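Local structure of probable glucarate dehydratase (Mycobacterium smegmatis str. MC2 155, 3VDG) at residues A[93-96]-A[101-104]; A[311-314]-A[319-322]; A[327-332]-A[338-343]. The protein probably dehydrates glucarate, as a member of the enolase superfamily, whose enzymes use a metal ion to help remove a proton next to a substrate carboxylate. All coordinates share one frame; numbering follows the deposited sequence. Where two conformers were deposited one is given.

Contact 1: A[93-96]-A[101-104]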
loop_
_atom_site.group_PDB
_atom_site.type_symbol
_atom_site.label_atom_id
_atom_site.label_comp_id
_atom_site.label_asym_id
_atom_site.label_seq_id
_atom_site.Cartn_x
_atom_site.Cartn_y
_atom_site.Cartn_z
ATOM N N VAL A 93 -4.422 -24.736 2.859
ATOM C CA VAL A 93 -5.150 -25.369 3.967
ATOM C C VAL A 93 -4.319 -25.264 5.254
ATOM O O VAL A 93 -3.100 -25.479 5.249
ATOM C CB VAL A 93 -5.504 -26.845 3.650
ATOM C CG1 VAL A 93 -6.080 -27.540 4.879
ATOM C CG2 VAL A 93 -6.493 -26.901 2.492
ATOM N N GLY A 94 -4.975 -24.899 6.353
ATOM C CA GLY A 94 -4.267 -24.757 7.609
ATOM C C GLY A 94 -3.657 -23.379 7.814
ATOM O O GLY A 94 -2.743 -23.236 8.609
ATOM N N ARG A 95 -4.153 -22.355 7.116
ATOM C CA ARG A 95 -3.611 -20.997 7.302
ATOM C C ARG A 95 -4.711 -20.045 7.745
ATOM O O ARG A 95 -5.833 -20.131 7.264
ATOM C CB ARG A 95 -2.974 -20.472 6.011
ATOM C CG ARG A 95 -1.856 -21.359 5.491
ATOM C CD ARG A 95 -0.666 -21.363 6.456
ATOM N NE ARG A 95 0.265 -22.432 6.120
ATOM C CZ ARG A 95 1.458 -22.579 6.686
ATOM N NH1 ARG A 95 1.853 -21.729 7.613
ATOM N NH2 ARG A 95 2.250 -23.567 6.315
ATOM N N SER A 96 -4.393 -19.139 8.668
ATOM C CA SER A 96 -5.337 -18.134 9.154
ATOM C C SER A 96 -5.816 -17.253 8.009
ATOM O O SER A 96 -5.005 -16.854 7.187
ATOM C CB SER A 96 -4.647 -17.228 10.166
ATOM O OG SER A 96 -5.489 -16.137 10.507
ATOM N N ASN A 101 -0.486 -12.280 3.715
ATOM C CA ASN A 101 0.910 -12.190 3.237
ATOM C C ASN A 101 1.507 -13.590 3.093
ATOM O O ASN A 101 2.108 -13.931 2.070
ATOM C CB ASN A 101 1.793 -11.387 4.195
ATOM C CG ASN A 101 1.489 -9.892 4.170
ATOM O OD1 ASN A 101 1.031 -9.362 3.161
ATOM N ND2 ASN A 101 1.722 -9.216 5.297
ATOM N N VAL A 102 1.345 -14.398 4.140
ATOM C CA VAL A 102 1.854 -15.761 4.133
ATOM C C VAL A 102 1.167 -16.572 3.027
ATOM O O VAL A 102 1.805 -17.373 2.348
ATOM C CB VAL A 102 1.607 -16.444 5.513
ATOM C CG1 VAL A 102 1.675 -17.952 5.393
ATOM C CG2 VAL A 102 2.607 -15.936 6.556
ATOM N N ILE A 103 -0.138 -16.365 2.855
ATOM C CA ILE A 103 -0.907 -17.128 1.884
ATOM C C ILE A 103 -0.391 -16.854 0.469
ATOM O O ILE A 103 -0.246 -17.776 -0.338
ATOM C CB ILE A 103 -2.428 -16.882 2.035
ATOM C CG1 ILE A 103 -2.967 -17.652 3.260
ATOM C CG2 ILE A 103 -3.208 -17.324 0.799
ATOM C CD1 ILE A 103 -4.332 -17.157 3.691
ATOM N N ARG A 104 -0.062 -15.598 0.167
ATOM C CA ARG A 104 0.470 -15.328 -1.169
ATOM C C ARG A 104 1.787 -16.062 -1.375
ATOM O O ARG A 104 2.043 -16.626 -2.460
ATOM C CB ARG A 104 0.669 -13.827 -1.441
ATOM C CG ARG A 104 1.064 -13.539 -2.894
ATOM C CD ARG A 104 1.416 -12.068 -3.111
ATOM N NE ARG A 104 1.660 -11.793 -4.533
ATOM C CZ ARG A 104 2.800 -12.062 -5.165
ATOM N NH1 ARG A 104 3.816 -12.604 -4.501
ATOM N NH2 ARG A 104 2.923 -11.793 -6.468
#
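Arg-95 and Ile-103 meet through their aliphatic parts: CB of Arg-95 lies over CG1 of Ile-103 at 3.9 Å, where the two CA atoms are 7.2 Å apart. The arginine CB points at the helix, but the rest of the chain does not continue straight on. CG stands beside the backbone N and the chain bends again at the next bond (chi2 -66°), which swings CD along the helix surface toward Val-102. There CG1 of Val-102 comes within 4.3 Å of Arg-95 CD and lies obliquely to the guanidinium. Val-102 thus packs against the methylene arm, while the charged end runs on past it. On the other flank, Ile-103 leaves the helix without aiming at the loop, and its tip turns toward it: with chi2 at 164° the chain is extended from CG1, and CD1 reaches to 3.6 Å from the carbonyl O of Ser-96.

The two segments belong to the N-terminal capping domain of the enolase fold, at the turn that joins helix 79-92 to helix 100-111. Gly-94 takes a positive phi of 87° in this turn, an angle at which a CB would be jammed against the carbonyl O of Val-93. The backbones of Gly-94 and Arg-95 are hydrogen-bonded to Ile-30, at the beginning of strand 30-41, and Ser-96 OG is engaged within the turn itself, hydrogen-bonded to Phe-98 N. No hydrogen bond links the segments; they meet by van der Waals packing. Ile-103 is also packed on Phe-136 and Cys-143 of helix 131-151, which buries it between loop and helix. Val-102, one residue earlier, additionally touches Ala-162 of the second subunit.

Contact 2: A[311-314]-A[319-322]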
loop_
_atom_site.group_PDB
_atom_site.type_symbol
_atom_site.label_atom_id
_atom_site.label_comp_id
_atom_site.label_asym_id
_atom_site.label_seq_id
_atom_site.Cartn_x
_atom_site.Cartn_y
_atom_site.Cartn_z
ATOM N N GLN A 311 -0.660 8.237 -18.113
ATOM C CA GLN A 311 -1.033 9.207 -17.108
ATOM C C GLN A 311 -2.111 8.647 -16.180
ATOM O O GLN A 311 -2.336 9.193 -15.100
ATOM C CB GLN A 311 -1.512 10.497 -17.786
ATOM C CG GLN A 311 -0.379 11.258 -18.480
ATOM C CD GLN A 311 0.061 10.593 -19.772
ATOM O OE1 GLN A 311 -0.743 10.427 -20.700
ATOM N NE2 GLN A 311 1.342 10.204 -19.844
ATOM N N VAL A 312 -2.773 7.568 -16.608
ATOM C CA VAL A 312 -3.849 6.921 -15.827
ATOM C C VAL A 312 -3.657 5.397 -15.864
ATOM O O VAL A 312 -3.420 4.831 -16.930
ATOM C CB VAL A 312 -5.246 7.257 -16.400
ATOM C CG1 VAL A 312 -6.328 6.494 -15.654
ATOM C CG2 VAL A 312 -5.542 8.766 -16.371
ATOM N N VAL A 313 -3.725 4.730 -14.713
ATOM C CA VAL A 313 -3.614 3.258 -14.687
ATOM C C VAL A 313 -4.991 2.687 -14.332
ATOM O O VAL A 313 -5.674 3.195 -13.440
ATOM C CB VAL A 313 -2.568 2.770 -13.657
ATOM C CG1 VAL A 313 -2.536 1.238 -13.607
ATOM C CG2 VAL A 313 -1.183 3.293 -14.029
ATOM N N LEU A 314 -5.439 1.672 -15.047
ATOM C CA LEU A 314 -6.705 1.052 -14.681
ATOM C C LEU A 314 -6.453 -0.084 -13.723
ATOM O O LEU A 314 -5.787 -1.037 -14.067
ATOM C CB LEU A 314 -7.473 0.559 -15.902
ATOM C CG LEU A 314 -8.463 1.512 -16.573
ATOM C CD1 LEU A 314 -7.748 2.704 -17.167
ATOM C CD2 LEU A 314 -9.265 0.794 -17.654
ATOM N N TYR A 319 -6.317 -9.313 -11.509
ATOM C CA TYR A 319 -4.957 -9.668 -11.956
ATOM C C TYR A 319 -3.806 -8.941 -11.250
ATOM O O TYR A 319 -2.646 -9.341 -11.396
ATOM C CB TYR A 319 -4.816 -9.663 -13.496
ATOM C CG TYR A 319 -5.049 -8.337 -14.194
ATOM C CD1 TYR A 319 -6.191 -8.132 -14.958
ATOM C CD2 TYR A 319 -4.132 -7.302 -14.091
ATOM C CE1 TYR A 319 -6.410 -6.934 -15.617
ATOM C CE2 TYR A 319 -4.350 -6.089 -14.738
ATOM C CZ TYR A 319 -5.494 -5.916 -15.503
ATOM O OH TYR A 319 -5.728 -4.710 -16.150
ATOM N N TRP A 320 -4.127 -7.918 -10.452
ATOM C CA TRP A 320 -3.135 -7.252 -9.580
ATOM C C TRP A 320 -2.925 -7.913 -8.247
ATOM O O TRP A 320 -2.010 -7.552 -7.505
ATOM C CB TRP A 320 -3.496 -5.780 -9.352
ATOM C CG TRP A 320 -3.161 -4.897 -10.525
ATOM C CD1 TRP A 320 -3.976 -4.576 -11.598
ATOM C CD2 TRP A 320 -1.897 -4.178 -10.776
ATOM N NE1 TRP A 320 -3.330 -3.729 -12.463
ATOM C CE2 TRP A 320 -2.077 -3.458 -12.027
ATOM C CE3 TRP A 320 -0.703 -4.038 -10.088
ATOM C CZ2 TRP A 320 -1.087 -2.656 -12.563
ATOM C CZ3 TRP A 320 0.304 -3.238 -10.650
ATOM C CH2 TRP A 320 0.106 -2.558 -11.858
ATOM N N GLY A 321 -3.767 -8.884 -7.906
ATOM C CA GLY A 321 -3.482 -9.703 -6.727
ATOM C C GLY A 321 -4.409 -9.463 -5.549
ATOM O O GLY A 321 -4.034 -9.674 -4.404
ATOM N N GLY A 322 -5.634 -9.035 -5.815
ATOM C CA GLY A 322 -6.624 -8.921 -4.730
ATOM C C GLY A 322 -6.784 -7.492 -4.244
ATOM O O GLY A 322 -6.250 -6.560 -4.849
HETATM O O HOH W 1 -3.958 -2.698 -15.317
#
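At the C-terminal end of the sixth strand of the enolase-type barrel, Leu-314 is joined to Tyr-319 and Trp-320 by one water held among three partners. The water donates to Leu-314 O at 2.8 Å and accepts from Tyr-319 OH, also 2.8 Å away. Its third bond comes from Trp-320 NE1, a little longer at 3.1 Å. It lies at the edge of both rings and in their planes; the indole N-H points nearly at it, while the phenol reaches it from its hydroxyl, with the C-O bond turned aside. Trp-320 NE1 and Leu-314 O are 4.0 Å apart, too far for a direct hydrogen bond, and the water bridges them. Trp-320 has CG beside its backbone N (chi1 -77°), which carries the indole toward the strand; there CZ2 meets Val-313 CG1 obliquely at 4.3 Å. The metal site is near: the Leu-314 side chain is about 4 Å from the sodium ion, and both Leu-314 and Tyr-319 touch its ligand Asn-292. Phe-298 adds an edge-to-face ring contact to Trp-320. Strand 312-315 runs between strands 289-291 and 339-342, while helix 323-336 packs against both segments, through Cys-333 on Val-313 and Leu-329 on Trp-320.

Contact 3: A[327-332]-A[338-343]. With FMT (formic acid), chain B.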
loop_
_atom_site.group_PDB
_atom_site.type_symbol
_atom_site.label_atom_id
_atom_site.label_comp_id
_atom_site.label_asym_id
_atom_site.label_seq_id
_atom_site.Cartn_x
_atom_site.Cartn_y
_atom_site.Cartn_z
ATOM N N ARG A 327 -5.119 -1.646 -3.362
ATOM C CA ARG A 327 -4.918 -0.466 -2.532
ATOM C C ARG A 327 -3.453 0.002 -2.621
ATOM O O ARG A 327 -3.173 1.188 -2.655
ATOM C CB ARG A 327 -5.306 -0.786 -1.087
ATOM C CG ARG A 327 -5.053 0.370 -0.134
ATOM C CD ARG A 327 -5.315 -0.027 1.321
ATOM N NE ARG A 327 -5.411 1.162 2.173
ATOM C CZ ARG A 327 -5.460 1.128 3.498
ATOM N NH1 ARG A 327 -5.566 2.265 4.190
ATOM N NH2 ARG A 327 -5.409 -0.051 4.123
ATOM N N LEU A 328 -2.519 -0.940 -2.671
ATOM C CA LEU A 328 -1.111 -0.593 -2.836
ATOM C C LEU A 328 -0.910 0.088 -4.192
ATOM O O LEU A 328 -0.299 1.142 -4.275
ATOM C CB LEU A 328 -0.224 -1.829 -2.725
ATOM C CG LEU A 328 1.225 -1.630 -3.217
ATOM C CD1 LEU A 328 1.960 -0.553 -2.412
ATOM C CD2 LEU A 328 1.987 -2.942 -3.177
ATOM N N LEU A 329 -1.460 -0.495 -5.255
ATOM C CA LEU A 329 -1.376 0.145 -6.581
ATOM C C LEU A 329 -1.898 1.575 -6.502
ATOM O O LEU A 329 -1.301 2.499 -7.078
ATOM C CB LEU A 329 -2.198 -0.646 -7.621
ATOM C CG LEU A 329 -2.335 0.063 -8.971
ATOM C CD1 LEU A 329 -0.966 0.210 -9.640
ATOM C CD2 LEU A 329 -3.279 -0.724 -9.866
ATOM N N ALA A 330 -3.012 1.773 -5.791
ATOM C CA ALA A 330 -3.618 3.102 -5.718
ATOM C C ALA A 330 -2.659 4.098 -5.079
ATOM O O ALA A 330 -2.551 5.230 -5.541
ATOM C CB ALA A 330 -4.951 3.072 -4.945
ATOM N N GLY A 331 -1.987 3.678 -4.007
ATOM C CA GLY A 331 -1.030 4.533 -3.304
ATOM C C GLY A 331 0.202 4.820 -4.159
ATOM O O GLY A 331 0.742 5.914 -4.132
ATOM N N ILE A 332 0.636 3.849 -4.946
ATOM C CA ILE A 332 1.760 4.094 -5.852
ATOM C C ILE A 332 1.365 5.131 -6.910
ATOM O O ILE A 332 2.118 6.055 -7.192
ATOM C CB ILE A 332 2.234 2.804 -6.550
ATOM C CG1 ILE A 332 2.863 1.841 -5.543
ATOM C CG2 ILE A 332 3.230 3.136 -7.648
ATOM C CD1 ILE A 332 2.998 0.414 -6.072
ATOM N N LEU A 338 -0.007 9.569 -10.996
ATOM C CA LEU A 338 -0.836 8.897 -12.002
ATOM C C LEU A 338 -2.293 8.856 -11.557
ATOM O O LEU A 338 -2.581 8.642 -10.368
ATOM C CB LEU A 338 -0.346 7.455 -12.178
ATOM C CG LEU A 338 1.117 7.270 -12.599
ATOM C CD1 LEU A 338 1.475 5.788 -12.609
ATOM C CD2 LEU A 338 1.355 7.892 -13.964
ATOM N N GLY A 339 -3.218 9.035 -12.493
ATOM C CA GLY A 339 -4.637 8.903 -12.167
ATOM C C GLY A 339 -4.978 7.420 -12.033
ATOM O O GLY A 339 -4.192 6.548 -12.429
ATOM N N LEU A 340 -6.149 7.128 -11.483
ATOM C CA LEU A 340 -6.529 5.726 -11.208
ATOM C C LEU A 340 -7.963 5.481 -11.618
ATOM O O LEU A 340 -8.863 6.221 -11.225
ATOM C CB LEU A 340 -6.380 5.402 -9.719
ATOM C CG LEU A 340 -6.696 3.937 -9.345
ATOM C CD1 LEU A 340 -5.582 3.026 -9.850
ATOM C CD2 LEU A 340 -6.831 3.815 -7.832
ATOM N N SER A 341 -8.179 4.441 -12.410
ATOM C CA SER A 341 -9.529 4.071 -12.800
ATOM C C SER A 341 -9.645 2.569 -12.528
ATOM O O SER A 341 -8.816 2.007 -11.791
ATOM C CB SER A 341 -9.740 4.425 -14.290
ATOM O OG SER A 341 -11.091 4.210 -14.701
ATOM N N MET A 342 -10.647 1.913 -13.102
ATOM C CA MET A 342 -10.779 0.460 -12.930
ATOM C C MET A 342 -11.261 -0.244 -14.201
ATOM O O MET A 342 -12.227 0.187 -14.848
ATOM C CB MET A 342 -11.703 0.118 -11.751
ATOM C CG MET A 342 -11.727 -1.366 -11.403
ATOM S SD MET A 342 -12.886 -1.771 -10.063
ATOM C CE MET A 342 -12.197 -0.848 -8.685
ATOM N N HIS A 343 -10.576 -1.338 -14.525
ATOM C CA HIS A 343 -10.809 -2.173 -15.696
ATOM C C HIS A 343 -11.694 -3.308 -15.288
ATOM O O HIS A 343 -11.714 -3.708 -14.122
ATOM C CB HIS A 343 -9.447 -2.731 -16.157
ATOM C CG HIS A 343 -9.534 -3.891 -17.134
ATOM N ND1 HIS A 343 -9.535 -5.196 -16.730
ATOM C CD2 HIS A 343 -9.617 -3.914 -18.528
ATOM C CE1 HIS A 343 -9.617 -6.001 -17.814
ATOM N NE2 HIS A 343 -9.666 -5.217 -18.913
HETATM C C FMT B . -9.995 -5.342 -22.528
HETATM O O1 FMT B . -9.523 -4.210 -22.539
HETATM O O2 FMT B . -9.783 -6.153 -21.485
#
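Helix 323-336 runs roughly antiparallel to strand 339-342, and the two backbones come nearest at Ala-330 and Leu-340, whose CA atoms are 6.7 Å apart. This is the helix-to-strand half of a beta-alpha-beta crossover in the enolase-type barrel, with the helix on the outer side of the seventh strand. Leu-340 carries the contact. Its CG is anti to the backbone N (chi1 -177°), and the side chain splits over the helix: CD2 presses on Ala-330, 3.5 Å from its CB, while CD1 meets Leu-329 CD2 at 4.4 Å. The small alanine lets the leucine methyl come right up to the helix backbone, with CD2 only 3.9 Å from Ala-330 CA. On the outer side, Leu-328 and Ile-332 pack against their own counterparts in the second subunit. Just past the strand, His-343 faces the active-site end of the barrel. Its ND1 is hydrogen-bonded to Asp-316, consistent with the His-Asp dyad of glucarate dehydratases. A formate, probably from the crystallisation liquor and also held by Asn-246 ND2, takes the other ring nitrogen: His-343 NE2 donates to its O2 at 2.7 Å, almost perfectly straight at 178°.

In the fold
From the N terminus, contact 1 comes first and closes a short turn between two helices of the capping domain. The other two follow in series far along the chain, within the barrel. Contact 2 closes the excursion from the sixth strand through helix 317-320, and contact 3 then closes the return from helix 323-336 to the seventh strand; none nests in or crosses another. Contacts 2 and 3 touch, their centres about 6 Å apart, because strands 312-315 and 339-342 are sheet neighbours, with Gly-339 bonded through its backbone to Gln-311 and Val-313. Contact 1 is about 24 Å from contact 2, centre to centre, but like contact 3 it reaches the second subunit.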